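Local atomic coordinates of beta-ketoacyl synthase (Pseudomonas aeruginosa, PDB entry 4CW4), a protein that catalyses the condensation of acetyl-CoA with malonyl-ACP to give 3-oxobutanoyl-ACP, the primer of fatty acid biosynthesis. Residues S24-G29 and R583-R588; S185-R190 and D234-G239; L192-V197 and S313-L318; V217-I222 and P620-P625; Q368-M373 and Q486-L491. All blocks are in the same frame, centred on the assembly; numbering follows the deposited sequence. Where two conformers were deposited one is given.

Contact 1 (S24-G29 and R583-R588); sequences SSFHHG and RAYDQR
One face of the F26 ring is covered by the side chain of D586, while Y585 stands at the ring's edge; with a His-carboxylate bond from H28 to D586, they join the loop leading into helix 28-33, at the N-terminal end of the chain, to the long helix 565-590 near its C-terminal end. The methylene does the facing: D586 CB lies 3.5 Å from the centroid of the F26 ring, only 2° off the ring normal, a nearly ideal CH-pi contact. Beyond it the D586 carboxylate lies stacked over the CB end of the ring, its plane tilted by just 11°. Y585 and F26 meet rim to rim, with neither ring over the other; F26 CE1 and Y585 CD2 are 3.5 Å apart and the planes stand at 50°.

H27 takes the N-cap position of the first helix, and H28 begins its first turn. Y585 CG and D586 CG both lie anti to their backbone N atoms, which carries the carboxylate off the helix toward the loop. The hydroxyl of Y585 and that of S25 both bind D201, while the H28 ring is held at its other nitrogen, ND1, by T46.

D586 OD1 has two partners, since R23 forms a salt bridge to the same oxygen that H28 uses. That pairing would probably favour a charged carboxylate. The bond from H28 NE2 to D586 OD1 is 2.9 Å long; OD1 accepts through its syn lone pair and lies near the imidazole plane.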
# COMPACT_ATOMS: atom_id res chain seq x y z
N SER A 24 23.44 6.89 -3.74
CA SER A 24 23.50 5.64 -4.50
C SER A 24 24.03 5.79 -5.91
O SER A 24 24.68 4.89 -6.41
CB SER A 24 22.11 5.03 -4.58
OG SER A 24 21.70 4.71 -3.28
N SER A 25 23.72 6.91 -6.56
CA SER A 25 24.07 7.04 -7.97
C SER A 25 25.58 6.95 -8.16
O SER A 25 26.37 7.31 -7.26
CB SER A 25 23.52 8.33 -8.57
OG SER A 25 24.08 9.46 -7.93
N PHE A 26 25.97 6.44 -9.32
CA PHE A 26 27.37 6.28 -9.68
C PHE A 26 28.13 5.38 -8.72
O PHE A 26 29.35 5.40 -8.66
CB PHE A 26 28.04 7.64 -9.89
CG PHE A 26 27.32 8.49 -10.91
CD1 PHE A 26 26.22 9.26 -10.52
CD2 PHE A 26 27.66 8.45 -12.25
CE1 PHE A 26 25.49 9.98 -11.46
CE2 PHE A 26 26.95 9.20 -13.19
CZ PHE A 26 25.85 9.95 -12.80
N HIS A 27 27.38 4.56 -7.99
CA HIS A 27 27.92 3.55 -7.10
C HIS A 27 28.65 4.11 -5.89
O HIS A 27 29.46 3.42 -5.30
CB HIS A 27 28.84 2.59 -7.86
CG HIS A 27 28.22 2.03 -9.09
ND1 HIS A 27 27.26 1.05 -9.03
CD2 HIS A 27 28.39 2.33 -10.40
CE1 HIS A 27 26.86 0.76 -10.26
NE2 HIS A 27 27.54 1.51 -11.11
N HIS A 28 28.38 5.35 -5.50
CA HIS A 28 29.03 5.90 -4.30
C HIS A 28 28.70 5.15 -3.02
O HIS A 28 29.59 4.87 -2.24
CB HIS A 28 28.75 7.38 -4.14
CG HIS A 28 29.44 8.21 -5.17
ND1 HIS A 28 30.80 8.45 -5.13
CD2 HIS A 28 28.98 8.83 -6.28
CE1 HIS A 28 31.14 9.18 -6.17
NE2 HIS A 28 30.06 9.42 -6.89
N GLY A 29 27.43 4.79 -2.82
CA GLY A 29 27.05 4.05 -1.62
C GLY A 29 27.73 2.69 -1.59
O GLY A 29 28.23 2.26 -0.56
N ARG A 583 28.24 11.88 -16.26
CA ARG A 583 29.45 12.17 -15.49
C ARG A 583 29.43 13.61 -15.00
O ARG A 583 29.88 13.90 -13.90
CB ARG A 583 30.71 11.94 -16.34
CG ARG A 583 31.11 10.50 -16.53
CD ARG A 583 32.55 10.39 -17.06
NE ARG A 583 32.69 10.97 -18.38
CZ ARG A 583 32.47 10.32 -19.53
NH1 ARG A 583 32.07 9.06 -19.54
NH2 ARG A 583 32.65 10.96 -20.67
N ALA A 584 28.92 14.53 -15.82
CA ALA A 584 28.89 15.93 -15.41
C ALA A 584 27.94 16.13 -14.23
O ALA A 584 28.23 16.92 -13.32
CB ALA A 584 28.50 16.80 -16.57
N TYR A 585 26.82 15.42 -14.23
CA TYR A 585 25.93 15.45 -13.07
C TYR A 585 26.65 14.91 -11.83
O TYR A 585 26.60 15.52 -10.78
CB TYR A 585 24.62 14.67 -13.32
CG TYR A 585 23.92 14.36 -12.02
CD1 TYR A 585 23.48 15.39 -11.21
CD2 TYR A 585 23.76 13.06 -11.57
CE1 TYR A 585 22.91 15.15 -10.00
CE2 TYR A 585 23.18 12.79 -10.34
CZ TYR A 585 22.78 13.85 -9.55
OH TYR A 585 22.19 13.63 -8.34
N ASP A 586 27.28 13.75 -11.94
CA ASP A 586 28.01 13.18 -10.80
C ASP A 586 29.00 14.21 -10.23
O ASP A 586 29.11 14.36 -9.03
CB ASP A 586 28.74 11.91 -11.25
CG ASP A 586 29.44 11.18 -10.12
OD1 ASP A 586 28.91 11.11 -8.99
OD2 ASP A 586 30.53 10.64 -10.39
N GLN A 587 29.72 14.92 -11.10
CA GLN A 587 30.66 15.94 -10.65
C GLN A 587 29.96 17.05 -9.89
O GLN A 587 30.47 17.53 -8.88
CB GLN A 587 31.38 16.54 -11.85
CG GLN A 587 32.42 15.62 -12.46
CD GLN A 587 33.72 15.70 -11.71
OE1 GLN A 587 34.46 16.70 -11.78
NE2 GLN A 587 34.02 14.65 -10.97
N ARG A 588 28.79 17.49 -10.36
CA ARG A 588 28.09 18.53 -9.63
C ARG A 588 27.61 17.99 -8.27
O ARG A 588 27.68 18.69 -7.26
CB ARG A 588 26.89 19.04 -10.43
CG ARG A 588 27.24 19.85 -11.71
CD ARG A 588 28.38 20.83 -11.54
NE ARG A 588 28.16 21.77 -10.44
CZ ARG A 588 29.12 22.29 -9.70
NH1 ARG A 588 30.38 21.99 -9.94
NH2 ARG A 588 28.83 23.10 -8.72

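Contact 2 (S185-R190 and D234-G239); sequences SRFHPR and DDNGFG
P189 and N236 bring the two backbones together, their CA atoms only 5.0 Å apart. A type II turn runs from S185 to H188 and a type I turn from D234 to G237; P189, just after the first turn, and G237, the last residue of the second, are N-caps of helices 190-204 and 238-243. Between the turns a water donates to F187 O and to N236 O, at 2.7 Å from each, and so ties two carbonyls that cannot bond each other.

The stronger direct bond is R190 N to D234 OD2, 2.8 Å long and almost straight at 173°. It uses the syn lone pair of the carboxylate, whose other oxygen, D234 OD1, packs 3.4 Å from P189 CB. D234 reaches this place with chi1 at 40°, CG lodged between its own backbone N and carbonyl carbon. Its negative charge thus sits at the first turn of helix 190-204, where the helix dipole would be expected to favour it. Both turns belong to the N-terminal half of the thiolase-like ketosynthase fold, where each leads into a helix; F238 of the second packs on M230 of the second subunit.

N236 packs against the S185-H188 turn. Its CB is 3.4 Å from F187 O and also packs against the P189 ring, and its ND2 gives a weak bond to H188 O, 3.4 Å long. The amide oxygen, N236 OD1, comes to the edge of the F187 ring, near its plane. R190 sends its extended chain away from D234, and its guanidinium forms a salt bridge with E365.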
# COMPACT_ATOMS: atom_id res chain seq x y z
N SER A 185 10.58 22.05 1.37
CA SER A 185 10.05 20.83 1.97
C SER A 185 9.08 21.08 3.12
O SER A 185 8.74 20.15 3.86
CB SER A 185 11.21 20.01 2.50
OG SER A 185 11.90 20.78 3.46
N ARG A 186 8.65 22.33 3.28
CA ARG A 186 7.75 22.69 4.38
C ARG A 186 6.55 21.74 4.46
O ARG A 186 5.86 21.48 3.47
CB ARG A 186 7.30 24.15 4.25
CG ARG A 186 8.42 25.16 4.38
CD ARG A 186 7.92 26.59 4.15
NE ARG A 186 8.96 27.59 4.38
CZ ARG A 186 10.00 27.80 3.57
NH1 ARG A 186 10.15 27.06 2.47
NH2 ARG A 186 10.89 28.74 3.87
N PHE A 187 6.34 21.23 5.67
CA PHE A 187 5.26 20.32 6.03
C PHE A 187 5.29 18.92 5.42
O PHE A 187 4.37 18.14 5.61
CB PHE A 187 3.90 20.98 5.79
CG PHE A 187 3.65 22.17 6.66
CD1 PHE A 187 3.52 22.03 8.04
CD2 PHE A 187 3.56 23.43 6.11
CE1 PHE A 187 3.29 23.13 8.84
CE2 PHE A 187 3.33 24.53 6.90
CZ PHE A 187 3.20 24.38 8.27
N HIS A 188 6.36 18.58 4.72
CA HIS A 188 6.49 17.23 4.18
C HIS A 188 7.05 16.26 5.21
O HIS A 188 8.09 16.53 5.81
CB HIS A 188 7.42 17.25 2.98
CG HIS A 188 6.89 18.01 1.82
ND1 HIS A 188 7.67 18.32 0.73
CD2 HIS A 188 5.67 18.53 1.58
CE1 HIS A 188 6.94 18.99 -0.15
NE2 HIS A 188 5.72 19.14 0.35
N PRO A 189 6.40 15.09 5.38
CA PRO A 189 7.06 14.02 6.13
C PRO A 189 8.44 13.66 5.56
O PRO A 189 8.70 13.82 4.34
CB PRO A 189 6.11 12.83 5.95
CG PRO A 189 4.79 13.43 5.68
CD PRO A 189 5.09 14.67 4.88
N ARG A 190 9.31 13.16 6.43
CA ARG A 190 10.68 12.83 6.04
C ARG A 190 10.71 11.84 4.87
O ARG A 190 11.54 11.99 3.98
CB ARG A 190 11.44 12.26 7.24
CG ARG A 190 12.90 11.92 6.95
CD ARG A 190 13.64 11.63 8.23
NE ARG A 190 15.02 11.23 8.00
CZ ARG A 190 16.02 12.08 7.82
NH1 ARG A 190 15.81 13.38 7.82
NH2 ARG A 190 17.25 11.62 7.63
N ASP A 234 5.55 10.10 10.79
CA ASP A 234 6.06 11.24 11.54
C ASP A 234 4.97 12.31 11.77
O ASP A 234 3.83 12.15 11.34
CB ASP A 234 7.37 11.80 10.98
CG ASP A 234 7.45 11.85 9.46
OD1 ASP A 234 6.76 11.09 8.75
OD2 ASP A 234 8.31 12.64 8.99
N ASP A 235 5.34 13.37 12.49
CA ASP A 235 4.38 14.39 12.92
C ASP A 235 3.62 15.00 11.74
O ASP A 235 2.43 15.27 11.84
CB ASP A 235 5.08 15.50 13.72
CG ASP A 235 5.63 15.02 15.07
OD1 ASP A 235 5.25 13.94 15.57
OD2 ASP A 235 6.45 15.76 15.66
N ASN A 236 4.31 15.19 10.62
CA ASN A 236 3.71 15.82 9.44
C ASN A 236 2.79 14.90 8.64
O ASN A 236 2.14 15.34 7.70
CB ASN A 236 4.79 16.35 8.49
CG ASN A 236 5.39 17.64 8.96
OD1 ASN A 236 4.78 18.38 9.73
ND2 ASN A 236 6.58 17.94 8.48
N GLY A 237 2.76 13.61 9.00
CA GLY A 237 1.88 12.65 8.36
C GLY A 237 0.95 12.00 9.36
O GLY A 237 0.29 12.70 10.18
N PHE A 238 0.86 10.67 9.31
CA PHE A 238 -0.09 9.94 10.16
C PHE A 238 0.28 10.01 11.65
O PHE A 238 -0.56 9.71 12.50
CB PHE A 238 -0.24 8.47 9.76
CG PHE A 238 -1.16 8.21 8.59
CD1 PHE A 238 -1.69 9.24 7.82
CD2 PHE A 238 -1.49 6.91 8.25
CE1 PHE A 238 -2.54 8.98 6.74
CE2 PHE A 238 -2.34 6.65 7.17
CZ PHE A 238 -2.86 7.69 6.42
N GLY A 239 1.51 10.37 12.00
CA GLY A 239 1.80 10.63 13.40
C GLY A 239 0.94 11.77 13.91
O GLY A 239 0.29 11.66 14.96
O HOH W 1 2.00 17.95 6.95

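Contact 3 (L192-V197 and S313-L318); sequences LQMSVV and SEAPIL
M194 and S195 of the helix meet S313 at the end of strand 307-314. S313 OG is 3.6 Å from M194 CB and equally far from the backbone nitrogen of S195, while the two serine methylenes pack against each other with S195 CB and S313 CB 3.9 Å apart. No hydrogen bond crosses here; the two small serine side chains meet by van der Waals approach, which lets the helix and strand backbones come within 5.5 Å at the CA atoms of S195 and S313.

M194 reaches further along. Its chain is extended to the sulfur and then bends (chi3 56°), so that SD lies 4.0 Å from A315 CB and the methyl turns toward the carbonyl oxygen of E314. In the thiolase-like fold of this ketosynthase, helix 190-204 thus lies against the C-terminal end of strand 307-314, where it gives way to the loop bearing A315.

Both hydroxyls are fixed from outside. S313 OG bonds to G191 O of helix 190-204, one turn before S195; S195 OG pairs with the hydroxyl of Y369 and with P264 O. L192, on the helix, packs on M263, P264 and F267 of the neighbouring helix region. E314 points its CB away from the helix, and its carboxylate is held by the backbone nitrogens of I229, M230 and A480, with its side chain about 7 Å from that of C286, the inferred active-site cysteine.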
# COMPACT_ATOMS: atom_id res chain seq x y z
N LEU A 192 8.72 11.65 2.41
CA LEU A 192 8.42 12.35 1.18
C LEU A 192 9.61 13.20 0.74
O LEU A 192 9.90 13.25 -0.44
CB LEU A 192 7.15 13.17 1.28
CG LEU A 192 5.89 12.37 1.62
CD1 LEU A 192 4.63 13.20 1.33
CD2 LEU A 192 5.82 11.01 0.90
N GLN A 193 10.28 13.84 1.70
CA GLN A 193 11.51 14.56 1.40
C GLN A 193 12.53 13.61 0.75
O GLN A 193 13.15 13.95 -0.25
CB GLN A 193 12.11 15.14 2.68
CG GLN A 193 11.19 16.12 3.42
CD GLN A 193 11.74 16.51 4.75
OE1 GLN A 193 12.84 16.15 5.12
NE2 GLN A 193 10.97 17.28 5.47
N MET A 194 12.67 12.42 1.32
CA MET A 194 13.64 11.46 0.83
C MET A 194 13.26 10.97 -0.56
O MET A 194 14.13 10.79 -1.40
CB MET A 194 13.78 10.29 1.81
CG MET A 194 14.55 10.69 3.06
SD MET A 194 14.68 9.43 4.34
CE MET A 194 15.43 8.07 3.45
N SER A 195 11.97 10.83 -0.82
CA SER A 195 11.52 10.37 -2.13
C SER A 195 11.84 11.41 -3.19
O SER A 195 12.33 11.08 -4.27
CB SER A 195 10.02 10.06 -2.14
OG SER A 195 9.64 9.50 -3.39
N VAL A 196 11.54 12.67 -2.90
CA VAL A 196 11.79 13.75 -3.85
C VAL A 196 13.29 13.85 -4.16
O VAL A 196 13.70 13.94 -5.32
CB VAL A 196 11.22 15.09 -3.30
CG1 VAL A 196 11.74 16.31 -4.07
CG2 VAL A 196 9.70 15.06 -3.29
N VAL A 197 14.11 13.80 -3.13
CA VAL A 197 15.56 13.94 -3.31
C VAL A 197 16.18 12.73 -4.02
O VAL A 197 17.03 12.88 -4.91
CB VAL A 197 16.24 14.26 -1.96
CG1 VAL A 197 17.72 14.24 -2.07
CG2 VAL A 197 15.74 15.61 -1.45
N SER A 313 10.43 4.60 -0.56
CA SER A 313 10.96 5.52 0.41
C SER A 313 10.39 5.19 1.77
O SER A 313 9.17 5.15 1.94
CB SER A 313 10.59 6.95 0.07
OG SER A 313 11.25 7.80 1.00
N GLU A 314 11.26 4.92 2.72
CA GLU A 314 10.86 4.60 4.08
C GLU A 314 11.75 5.34 5.06
O GLU A 314 12.98 5.29 4.98
CB GLU A 314 10.93 3.09 4.34
CG GLU A 314 10.11 2.65 5.55
CD GLU A 314 8.74 2.13 5.18
OE1 GLU A 314 8.63 1.24 4.31
OE2 GLU A 314 7.76 2.56 5.80
N ALA A 315 11.12 6.03 6.01
CA ALA A 315 11.80 6.77 7.06
C ALA A 315 11.14 6.39 8.39
O ALA A 315 10.32 7.12 8.93
CB ALA A 315 11.70 8.28 6.80
N PRO A 316 11.49 5.21 8.92
CA PRO A 316 10.80 4.64 10.07
C PRO A 316 11.55 4.81 11.39
O PRO A 316 11.16 4.15 12.35
CB PRO A 316 10.76 3.18 9.70
CG PRO A 316 12.13 2.96 9.07
CD PRO A 316 12.45 4.25 8.34
N ILE A 317 12.57 5.66 11.45
CA ILE A 317 13.34 5.81 12.67
C ILE A 317 12.58 6.77 13.60
O ILE A 317 12.87 7.97 13.67
CB ILE A 317 14.78 6.26 12.43
CG1 ILE A 317 15.47 5.35 11.39
CG2 ILE A 317 15.54 6.24 13.74
CD1 ILE A 317 16.83 5.84 10.94
N LEU A 318 11.59 6.20 14.30
CA LEU A 318 10.64 6.92 15.14
C LEU A 318 10.41 6.03 16.34
O LEU A 318 10.43 4.81 16.20
CB LEU A 318 9.31 7.13 14.39
CG LEU A 318 9.37 7.96 13.10
CD1 LEU A 318 8.08 7.83 12.29
CD2 LEU A 318 9.65 9.41 13.44

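Contact 4 (V217-I222 and P620-P625); sequences VQPDEI and PGFSQP
The apolar part of the contact is P219 against F622. The proline ring slides past the phenyl group, with P219 CG 3.7 Å from F622 CB, and a CH-pi contact follows: P219 CB stands 4.1 Å from the centroid of the F622 ring, 21° off the normal and displaced toward the rim.

Contacts of carbon with carbonyl oxygen make up the second group. Q624 O comes within 3.2 Å of P219 CD; V217 O is met at 3.2 Å by Q624 CG, whose chain bends at chi2 (-101°) and lies across that carbonyl. Q218 runs its extended side chain along P625 O, and its own OE1 accepts from V627 N.

Polar links come through water, for no direct hydrogen bond joins the two segments. One molecule donates to V217 O and accepts from Q624 N at 3.0 Å. Within the loop, Q218 N bonds to E221 OE1, meeting it from above the carboxylate plane, and E221 also forms a salt bridge with K629.

Together these contacts lay the C-terminal tail, between strands 616-618 and 626-627, on the loop entering strand 222-225 of the thiolase-like ketosynthase fold.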
# COMPACT_ATOMS: atom_id res chain seq x y z
N VAL A 217 8.02 9.24 -26.16
CA VAL A 217 7.00 8.23 -25.84
C VAL A 217 5.62 8.88 -25.80
O VAL A 217 5.51 10.10 -25.80
CB VAL A 217 7.32 7.50 -24.50
CG1 VAL A 217 8.68 6.81 -24.58
CG2 VAL A 217 7.29 8.45 -23.32
N GLN A 218 4.56 8.07 -25.79
CA GLN A 218 3.22 8.59 -25.58
C GLN A 218 3.01 8.96 -24.11
O GLN A 218 3.71 8.46 -23.22
CB GLN A 218 2.15 7.60 -26.06
CG GLN A 218 2.29 7.31 -27.56
CD GLN A 218 1.14 6.53 -28.14
OE1 GLN A 218 0.06 6.49 -27.59
NE2 GLN A 218 1.38 5.88 -29.27
N PRO A 219 2.07 9.88 -23.84
CA PRO A 219 1.94 10.36 -22.45
C PRO A 219 1.60 9.27 -21.42
O PRO A 219 1.97 9.40 -20.25
CB PRO A 219 0.79 11.38 -22.54
CG PRO A 219 0.84 11.86 -23.96
CD PRO A 219 1.23 10.64 -24.78
N ASP A 220 0.90 8.23 -21.85
CA ASP A 220 0.52 7.14 -20.97
C ASP A 220 1.61 6.08 -20.83
O ASP A 220 1.41 5.11 -20.11
CB ASP A 220 -0.79 6.50 -21.42
CG ASP A 220 -0.72 5.90 -22.83
OD1 ASP A 220 0.15 6.33 -23.62
OD2 ASP A 220 -1.58 5.04 -23.15
N GLU A 221 2.75 6.27 -21.49
CA GLU A 221 3.81 5.25 -21.51
C GLU A 221 4.94 5.46 -20.47
O GLU A 221 5.99 4.80 -20.52
CB GLU A 221 4.38 5.12 -22.94
CG GLU A 221 3.39 4.44 -23.88
CD GLU A 221 3.89 4.32 -25.31
OE1 GLU A 221 4.75 5.14 -25.70
OE2 GLU A 221 3.41 3.41 -26.01
N ILE A 222 4.70 6.38 -19.55
CA ILE A 222 5.55 6.59 -18.40
C ILE A 222 4.84 5.99 -17.20
O ILE A 222 3.64 6.13 -17.07
CB ILE A 222 5.72 8.10 -18.11
CG1 ILE A 222 6.24 8.84 -19.33
CG2 ILE A 222 6.61 8.33 -16.89
CD1 ILE A 222 7.60 8.48 -19.71
N PRO A 620 -2.15 18.78 -23.38
CA PRO A 620 -1.28 19.96 -23.35
C PRO A 620 0.09 19.67 -22.74
O PRO A 620 0.20 18.96 -21.73
CB PRO A 620 -2.06 20.94 -22.47
CG PRO A 620 -3.47 20.58 -22.68
CD PRO A 620 -3.50 19.09 -22.86
N GLY A 621 1.14 20.16 -23.38
CA GLY A 621 2.48 19.97 -22.87
C GLY A 621 3.19 18.70 -23.33
O GLY A 621 4.39 18.55 -23.11
N PHE A 622 2.46 17.78 -23.96
CA PHE A 622 3.05 16.55 -24.47
C PHE A 622 3.03 16.58 -25.98
O PHE A 622 1.97 16.71 -26.58
CB PHE A 622 2.26 15.33 -23.98
CG PHE A 622 2.48 15.03 -22.53
CD1 PHE A 622 1.71 15.67 -21.55
CD2 PHE A 622 3.45 14.13 -22.12
CE1 PHE A 622 1.91 15.40 -20.22
CE2 PHE A 622 3.65 13.86 -20.79
CZ PHE A 622 2.88 14.50 -19.83
N SER A 623 4.20 16.45 -26.61
CA SER A 623 4.28 16.56 -28.06
C SER A 623 3.59 15.38 -28.75
O SER A 623 3.00 15.52 -29.81
CB SER A 623 5.73 16.74 -28.55
OG SER A 623 6.57 15.66 -28.15
N GLN A 624 3.63 14.22 -28.10
CA GLN A 624 3.09 13.00 -28.69
C GLN A 624 1.64 12.78 -28.30
O GLN A 624 1.30 12.79 -27.12
CB GLN A 624 3.91 11.80 -28.22
CG GLN A 624 5.43 11.95 -28.46
CD GLN A 624 5.90 11.21 -29.67
OE1 GLN A 624 6.72 10.29 -29.58
NE2 GLN A 624 5.34 11.56 -30.82
N PRO A 625 0.76 12.60 -29.30
CA PRO A 625 -0.61 12.23 -28.93
C PRO A 625 -0.71 10.85 -28.30
O PRO A 625 0.12 9.99 -28.55
CB PRO A 625 -1.34 12.22 -30.28
CG PRO A 625 -0.27 12.11 -31.29
CD PRO A 625 0.90 12.83 -30.74
O HOH W 2 4.95 13.15 -25.65

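Contact 5 (Q368-M373 and Q486-L491); sequences QYVVLM and QLISAL
I488 drives its terminal methyl against Q368, the tight end of a helix-on-strand packing in the ketosynthase fold: helix 482-496 lies across strand 366-374, their local axes 9.5 Å apart at the closest and inclined at 61°. In the conformers given here, one of two deposited for each residue, the I488 CD1 methyl meets the amide of Q368 on its oxygen side, 3.4 Å from OE1 and 3.6 Å from CD, with Q368 CB close behind. Bending at chi2 (-81°) folds the glutamine chain back to offer this amide to the methyl. Both amide ends are taken: Q368 OE1 accepts a hydrogen bond from S24 OG, and NE2 binds D485 just before the helix segment. This buried amide is therefore held in position by polar partners while it packs against an aliphatic group.

Further along the strand the packing is looser. V370 CG1 touches L487 CD2 at 4.0 Å and I488 CG1 at 4.4 Å; V370 and L487 cross at about a right angle, so the leucine meets the valine by one methyl. L491 lies past this point and packs instead on F15 and H27. No solvent side opens here, for every touching residue is buried. Y369 turns to the other face of the strand, where S226 is a further partner of its hydroxyl; its carbonyl oxygen is its nearest atom to the helix, Y369 O lying 4.2 Å from I488 CD1.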
# COMPACT_ATOMS: atom_id res chain seq x y z
N GLN A 368 15.27 4.84 -2.64
CA GLN A 368 16.03 4.35 -3.79
C GLN A 368 15.10 4.25 -4.98
O GLN A 368 13.96 3.83 -4.82
CB GLN A 368 16.57 2.95 -3.50
CG GLN A 368 17.48 2.81 -2.31
CD GLN A 368 18.90 3.21 -2.60
OE1 GLN A 368 19.15 4.17 -3.34
NE2 GLN A 368 19.85 2.50 -2.01
N TYR A 369 15.62 4.59 -6.16
CA TYR A 369 14.89 4.44 -7.42
C TYR A 369 15.78 3.87 -8.51
O TYR A 369 16.97 4.19 -8.59
CB TYR A 369 14.29 5.79 -7.88
CG TYR A 369 13.20 6.19 -6.97
CD1 TYR A 369 11.95 5.61 -7.08
CD2 TYR A 369 13.42 7.09 -5.93
CE1 TYR A 369 10.95 5.92 -6.20
CE2 TYR A 369 12.44 7.40 -5.05
CZ TYR A 369 11.20 6.81 -5.18
OH TYR A 369 10.18 7.09 -4.29
N VAL A 370 15.19 3.04 -9.36
CA VAL A 370 15.82 2.68 -10.62
C VAL A 370 14.94 3.20 -11.74
O VAL A 370 13.70 3.30 -11.60
CB VAL A 370 16.03 1.15 -10.80
CG1 VAL A 370 17.05 0.63 -9.76
CG2 VAL A 370 14.72 0.38 -10.75
N VAL A 371 15.57 3.54 -12.85
CA VAL A 371 14.86 3.98 -14.05
C VAL A 371 15.00 2.87 -15.07
O VAL A 371 16.11 2.50 -15.42
CB VAL A 371 15.44 5.28 -14.62
CG1 VAL A 371 14.59 5.77 -15.79
CG2 VAL A 371 15.54 6.34 -13.55
N LEU A 372 13.87 2.31 -15.50
CA LEU A 372 13.85 1.25 -16.50
C LEU A 372 13.34 1.81 -17.82
O LEU A 372 12.45 2.67 -17.85
CB LEU A 372 12.90 0.12 -16.08
CG LEU A 372 13.10 -0.46 -14.69
CD1 LEU A 372 12.08 -1.56 -14.41
CD2 LEU A 372 14.54 -0.99 -14.54
N MET A 373 13.89 1.28 -18.91
CA MET A 373 13.32 1.50 -20.22
C MET A 373 13.25 0.19 -20.96
O MET A 373 14.03 -0.70 -20.68
CB MET A 373 14.19 2.45 -21.05
CG MET A 373 14.21 3.87 -20.59
SD MET A 373 15.24 4.89 -21.66
CE MET A 373 14.93 6.48 -20.88
N GLN A 486 19.36 -3.75 -1.89
CA GLN A 486 20.00 -4.95 -2.46
C GLN A 486 20.31 -4.79 -3.95
O GLN A 486 21.44 -5.03 -4.39
CB GLN A 486 19.13 -6.20 -2.23
CG GLN A 486 18.94 -6.59 -0.77
CD GLN A 486 17.89 -7.70 -0.63
OE1 GLN A 486 16.69 -7.47 -0.79
NE2 GLN A 486 18.33 -8.89 -0.37
N LEU A 487 19.30 -4.43 -4.73
CA LEU A 487 19.46 -4.29 -6.18
C LEU A 487 20.56 -3.29 -6.51
O LEU A 487 21.42 -3.55 -7.33
CB LEU A 487 18.13 -3.87 -6.83
CG LEU A 487 18.23 -3.59 -8.35
CD1 LEU A 487 18.84 -4.76 -9.07
CD2 LEU A 487 16.86 -3.24 -8.98
N ILE A 488 20.56 -2.15 -5.83
CA ILE A 488 21.52 -1.13 -6.20
C ILE A 488 22.94 -1.57 -5.84
O ILE A 488 23.87 -1.34 -6.61
CB ILE A 488 21.11 0.22 -5.62
CG1 ILE A 488 19.97 0.79 -6.48
CG2 ILE A 488 22.29 1.18 -5.58
CD1 ILE A 488 19.38 2.03 -5.95
N SER A 489 23.10 -2.23 -4.70
CA SER A 489 24.40 -2.79 -4.37
C SER A 489 24.85 -3.80 -5.43
O SER A 489 26.02 -3.80 -5.84
CB SER A 489 24.39 -3.45 -3.00
OG SER A 489 25.65 -4.05 -2.78
N ALA A 490 23.92 -4.63 -5.90
CA ALA A 490 24.24 -5.61 -6.93
C ALA A 490 24.86 -4.94 -8.15
O ALA A 490 25.78 -5.48 -8.78
CB ALA A 490 23.01 -6.41 -7.33
N LEU A 491 24.35 -3.77 -8.51
CA LEU A 491 24.82 -3.09 -9.69
C LEU A 491 26.27 -2.68 -9.53
O LEU A 491 27.03 -2.62 -10.49
CB LEU A 491 23.97 -1.86 -9.98
CG LEU A 491 22.47 -2.12 -10.17
CD1 LEU A 491 21.77 -0.84 -10.60
CD2 LEU A 491 22.23 -3.26 -11.18

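From the N terminus, contact 1 opens first and closes near the end of helix 565-590, enclosing contacts 2, 3 and 5. Contact 2 opens at 185-190 and crosses contact 3, which starts at 192-197 before 234-239 is reached. Contact 4 opens at 217-222 and closes last, at 620-625, so it crosses contacts 1, 2 and 3 while contact 5 nests within it. Contacts 2 and 3 close before contact 5 opens. Contact 1 touches contact 5 through S24 and Q368; S195 of helix 190-204 with Y369 of strand 366-374 joins contacts 3 and 5, whose strands 307-314 and 366-374 are also sheet neighbours. Contact 4 lies apart, tying the C-terminal tail to the core.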